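Local coordinates for protein phosphoribosylaminoimidazole carboxylase, ATPase subunit (Thermus thermophilus, PDB 3AW8) that probably catalyses the ATP-dependent carboxylation of 5-aminoimidazole ribonucleotide with bicarbonate to N5-carboxyaminoimidazole ribonucleotide in purine biosynthesis, at residues A[185-197]-A[281-294]. Numbering follows the deposited sequence.
Sequences AVRGRTGEVAFYP and NHLRAVLGLPLGST
Leu291 CD2 and Val186 CG2 meet tip to tip at 3.8 Å, and Ala285 CB touches the same valine methyl. These apolar groups, with Ala194, fill the space between the beta-hairpin of strands 179-187 and 193-204 and the end of helix 278-287 with its following loop. Gly188 and Ala285, both small, bring their CA atoms within 3.7 Å, and Ala285 CB rests against Arg187 O and Gly188.

A second apolar contact is CH-pi: Thr294 CG2 stands over the centre of the Tyr196 ring, 3.5 Å from its centroid. With OG1 between the backbone N and the carbonyl carbon (chi1 49°), Thr294 turns its methyl to the ring and its hydroxyl to Phe195 O, to which it donates a 2.7 Å bond from above the carbonyl plane. The Tyr196 hydroxyl reaches on to bond Thr276 O, so an alanine here would probably leave that carbonyl without its partner and a gap beneath the threonine methyl.

Two more hydrogen bonds cross the contact, one to a carboxylate, one between backbones. Glu192, its long acidic chain extended to a loop N-H, accepts from Leu291 N on OE1, nearly straight (174°) but from above the carboxylate plane. Ala285 O accepts from Arg189 N across the contact and from Gly288 N of its own helix end, on opposite faces of its plane; Gly288, with positive phi, closes the helix in a Schellman motif.

Around an apolar centre, bonds that mostly satisfy main-chain groups thus join the turn of an ATP-grasp hairpin to a helix end, away from the nucleotide pocket.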
# COMPACT_ATOMS: atom_id res chain seq x y z
N ALA A 185 -17.35 2.96 -9.64
CA ALA A 185 -17.58 4.40 -9.60
C ALA A 185 -17.56 4.87 -8.15
O ALA A 185 -17.77 4.08 -7.23
CB ALA A 185 -18.93 4.74 -10.24
N VAL A 186 -17.30 6.15 -7.96
CA VAL A 186 -17.26 6.68 -6.61
C VAL A 186 -17.83 8.09 -6.52
O VAL A 186 -17.65 8.91 -7.41
CB VAL A 186 -15.81 6.65 -6.07
CG1 VAL A 186 -14.84 7.03 -7.17
CG2 VAL A 186 -15.66 7.58 -4.88
N ARG A 187 -18.53 8.35 -5.43
CA ARG A 187 -19.13 9.65 -5.20
C ARG A 187 -18.85 10.07 -3.76
O ARG A 187 -19.25 9.39 -2.82
CB ARG A 187 -20.64 9.58 -5.44
CG ARG A 187 -21.39 10.90 -5.26
CD ARG A 187 -22.84 10.78 -5.73
NE ARG A 187 -23.60 12.00 -5.49
CZ ARG A 187 -24.10 12.36 -4.31
NH1 ARG A 187 -24.77 13.49 -4.19
NH2 ARG A 187 -23.96 11.58 -3.25
N GLY A 188 -18.14 11.19 -3.62
CA GLY A 188 -17.81 11.71 -2.30
C GLY A 188 -19.01 12.25 -1.54
O GLY A 188 -20.11 12.40 -2.08
N ARG A 189 -18.79 12.56 -0.27
CA ARG A 189 -19.83 13.09 0.58
C ARG A 189 -20.18 14.48 0.09
O ARG A 189 -21.29 14.98 0.30
CB ARG A 189 -19.33 13.14 2.03
CG ARG A 189 -20.42 13.32 3.06
CD ARG A 189 -19.88 13.02 4.46
NE ARG A 189 -18.85 13.97 4.87
CZ ARG A 189 -18.05 13.79 5.91
NH1 ARG A 189 -18.14 12.69 6.66
NH2 ARG A 189 -17.14 14.72 6.22
N THR A 190 -19.22 15.10 -0.58
CA THR A 190 -19.38 16.44 -1.11
C THR A 190 -20.24 16.49 -2.36
O THR A 190 -20.82 17.53 -2.69
CB THR A 190 -18.03 17.02 -1.47
OG1 THR A 190 -17.45 16.22 -2.51
CG2 THR A 190 -17.11 17.02 -0.26
N GLY A 191 -20.31 15.38 -3.08
CA GLY A 191 -21.09 15.33 -4.30
C GLY A 191 -20.18 15.06 -5.48
O GLY A 191 -20.65 14.69 -6.56
N GLU A 192 -18.88 15.26 -5.29
CA GLU A 192 -17.92 15.01 -6.37
C GLU A 192 -18.00 13.55 -6.78
O GLU A 192 -18.40 12.70 -5.98
CB GLU A 192 -16.50 15.34 -5.90
CG GLU A 192 -15.39 14.85 -6.82
CD GLU A 192 -14.01 15.15 -6.26
OE1 GLU A 192 -13.91 15.43 -5.05
OE2 GLU A 192 -13.02 15.09 -7.03
N VAL A 193 -17.62 13.25 -8.02
CA VAL A 193 -17.66 11.88 -8.50
C VAL A 193 -16.40 11.54 -9.28
O VAL A 193 -15.60 12.42 -9.59
CB VAL A 193 -18.90 11.61 -9.40
CG1 VAL A 193 -20.18 11.94 -8.64
CG2 VAL A 193 -18.79 12.42 -10.68
N ALA A 194 -16.24 10.26 -9.60
CA ALA A 194 -15.07 9.78 -10.34
C ALA A 194 -15.39 8.39 -10.88
O ALA A 194 -16.22 7.69 -10.32
CB ALA A 194 -13.87 9.72 -9.42
N PHE A 195 -14.72 8.00 -11.96
CA PHE A 195 -14.97 6.70 -12.57
C PHE A 195 -13.68 6.01 -12.99
O PHE A 195 -12.75 6.66 -13.48
CB PHE A 195 -15.88 6.87 -13.80
CG PHE A 195 -17.14 7.63 -13.51
CD1 PHE A 195 -18.32 6.97 -13.19
CD2 PHE A 195 -17.13 9.03 -13.47
CE1 PHE A 195 -19.47 7.68 -12.83
CE2 PHE A 195 -18.27 9.74 -13.11
CZ PHE A 195 -19.44 9.07 -12.79
N TYR A 196 -13.62 4.70 -12.79
CA TYR A 196 -12.44 3.91 -13.16
C TYR A 196 -12.66 3.36 -14.55
O TYR A 196 -13.78 3.28 -15.02
CB TYR A 196 -12.25 2.72 -12.19
CG TYR A 196 -11.68 3.09 -10.85
CD1 TYR A 196 -10.30 3.16 -10.65
CD2 TYR A 196 -12.52 3.44 -9.80
CE1 TYR A 196 -9.77 3.58 -9.42
CE2 TYR A 196 -12.01 3.86 -8.57
CZ TYR A 196 -10.64 3.94 -8.39
OH TYR A 196 -10.15 4.44 -7.22
N PRO A 197 -11.57 2.96 -15.23
CA PRO A 197 -11.77 2.41 -16.57
C PRO A 197 -12.67 1.19 -16.43
O PRO A 197 -12.72 0.58 -15.37
CB PRO A 197 -10.35 2.03 -16.98
CG PRO A 197 -9.51 3.04 -16.27
CD PRO A 197 -10.14 3.10 -14.91
N ASN A 281 -10.04 5.58 -2.32
CA ASN A 281 -11.12 6.45 -2.78
C ASN A 281 -12.40 6.29 -1.98
O ASN A 281 -13.10 7.28 -1.70
CB ASN A 281 -11.39 6.22 -4.27
CG ASN A 281 -10.91 7.38 -5.13
OD1 ASN A 281 -10.75 7.25 -6.34
ND2 ASN A 281 -10.68 8.53 -4.50
N HIS A 282 -12.72 5.05 -1.62
CA HIS A 282 -13.92 4.81 -0.84
C HIS A 282 -13.78 5.59 0.45
O HIS A 282 -14.72 6.25 0.90
CB HIS A 282 -14.08 3.33 -0.52
CG HIS A 282 -15.30 3.01 0.29
ND1 HIS A 282 -16.56 2.91 -0.27
CD2 HIS A 282 -15.46 2.80 1.62
CE1 HIS A 282 -17.44 2.65 0.68
NE2 HIS A 282 -16.80 2.58 1.83
N LEU A 283 -12.60 5.50 1.04
CA LEU A 283 -12.29 6.17 2.29
C LEU A 283 -12.38 7.69 2.11
O LEU A 283 -12.97 8.39 2.94
CB LEU A 283 -10.89 5.77 2.77
CG LEU A 283 -10.72 4.84 3.98
CD1 LEU A 283 -11.91 3.92 4.16
CD2 LEU A 283 -9.43 4.04 3.80
N ARG A 284 -11.79 8.19 1.03
CA ARG A 284 -11.82 9.63 0.78
C ARG A 284 -13.26 10.10 0.61
O ARG A 284 -13.65 11.14 1.15
CB ARG A 284 -10.96 9.96 -0.46
CG ARG A 284 -9.47 9.81 -0.17
CD ARG A 284 -8.59 9.67 -1.40
NE ARG A 284 -8.28 10.95 -2.03
CZ ARG A 284 -7.20 11.19 -2.77
NH1 ARG A 284 -6.31 10.23 -2.99
NH2 ARG A 284 -7.03 12.38 -3.31
N ALA A 285 -14.05 9.31 -0.12
CA ALA A 285 -15.45 9.63 -0.34
C ALA A 285 -16.23 9.76 0.96
O ALA A 285 -16.72 10.84 1.28
CB ALA A 285 -16.10 8.58 -1.21
N VAL A 286 -16.33 8.68 1.73
CA VAL A 286 -17.09 8.71 2.97
C VAL A 286 -16.55 9.70 3.99
O VAL A 286 -17.23 10.03 4.97
CB VAL A 286 -17.15 7.31 3.64
CG1 VAL A 286 -17.64 6.27 2.64
CG2 VAL A 286 -15.79 6.94 4.23
N LEU A 287 -15.34 10.18 3.76
CA LEU A 287 -14.72 11.12 4.69
C LEU A 287 -14.93 12.57 4.28
O LEU A 287 -14.72 13.48 5.08
CB LEU A 287 -13.22 10.81 4.81
CG LEU A 287 -12.64 10.54 6.21
CD1 LEU A 287 -13.68 9.90 7.10
CD2 LEU A 287 -11.41 9.64 6.07
N GLY A 288 -15.38 12.78 3.05
CA GLY A 288 -15.62 14.13 2.57
C GLY A 288 -14.35 14.78 2.05
O GLY A 288 -14.27 16.00 1.94
N LEU A 289 -13.35 13.97 1.74
CA LEU A 289 -12.10 14.49 1.22
C LEU A 289 -12.14 14.45 -0.30
O LEU A 289 -12.94 13.73 -0.89
CB LEU A 289 -10.93 13.64 1.71
CG LEU A 289 -10.66 13.65 3.21
CD1 LEU A 289 -9.75 12.49 3.58
CD2 LEU A 289 -10.04 14.97 3.60
N PRO A 290 -11.30 15.25 -0.95
CA PRO A 290 -11.26 15.28 -2.42
C PRO A 290 -10.93 13.87 -2.93
O PRO A 290 -10.06 13.20 -2.39
CB PRO A 290 -10.13 16.26 -2.70
CG PRO A 290 -10.21 17.21 -1.54
CD PRO A 290 -10.42 16.29 -0.38
N LEU A 291 -11.64 13.42 -3.95
CA LEU A 291 -11.39 12.10 -4.50
C LEU A 291 -10.08 12.11 -5.25
O LEU A 291 -9.65 13.14 -5.76
CB LEU A 291 -12.53 11.71 -5.44
CG LEU A 291 -13.74 11.01 -4.82
CD1 LEU A 291 -13.98 11.48 -3.40
CD2 LEU A 291 -14.95 11.26 -5.70
N GLY A 292 -9.42 10.95 -5.30
CA GLY A 292 -8.15 10.86 -5.99
C GLY A 292 -8.35 10.43 -7.42
O GLY A 292 -9.38 9.86 -7.79
N SER A 293 -7.34 10.71 -8.24
CA SER A 293 -7.37 10.36 -9.65
C SER A 293 -7.57 8.86 -9.85
O SER A 293 -7.02 8.04 -9.11
CB SER A 293 -6.06 10.80 -10.32
OG SER A 293 -6.02 10.38 -11.67
N THR A 294 -8.36 8.51 -10.86
CA THR A 294 -8.63 7.12 -11.17
C THR A 294 -7.87 6.67 -12.41
O THR A 294 -8.06 5.56 -12.91
CB THR A 294 -10.13 6.90 -11.41
OG1 THR A 294 -10.60 7.88 -12.33
CG2 THR A 294 -10.90 7.00 -10.11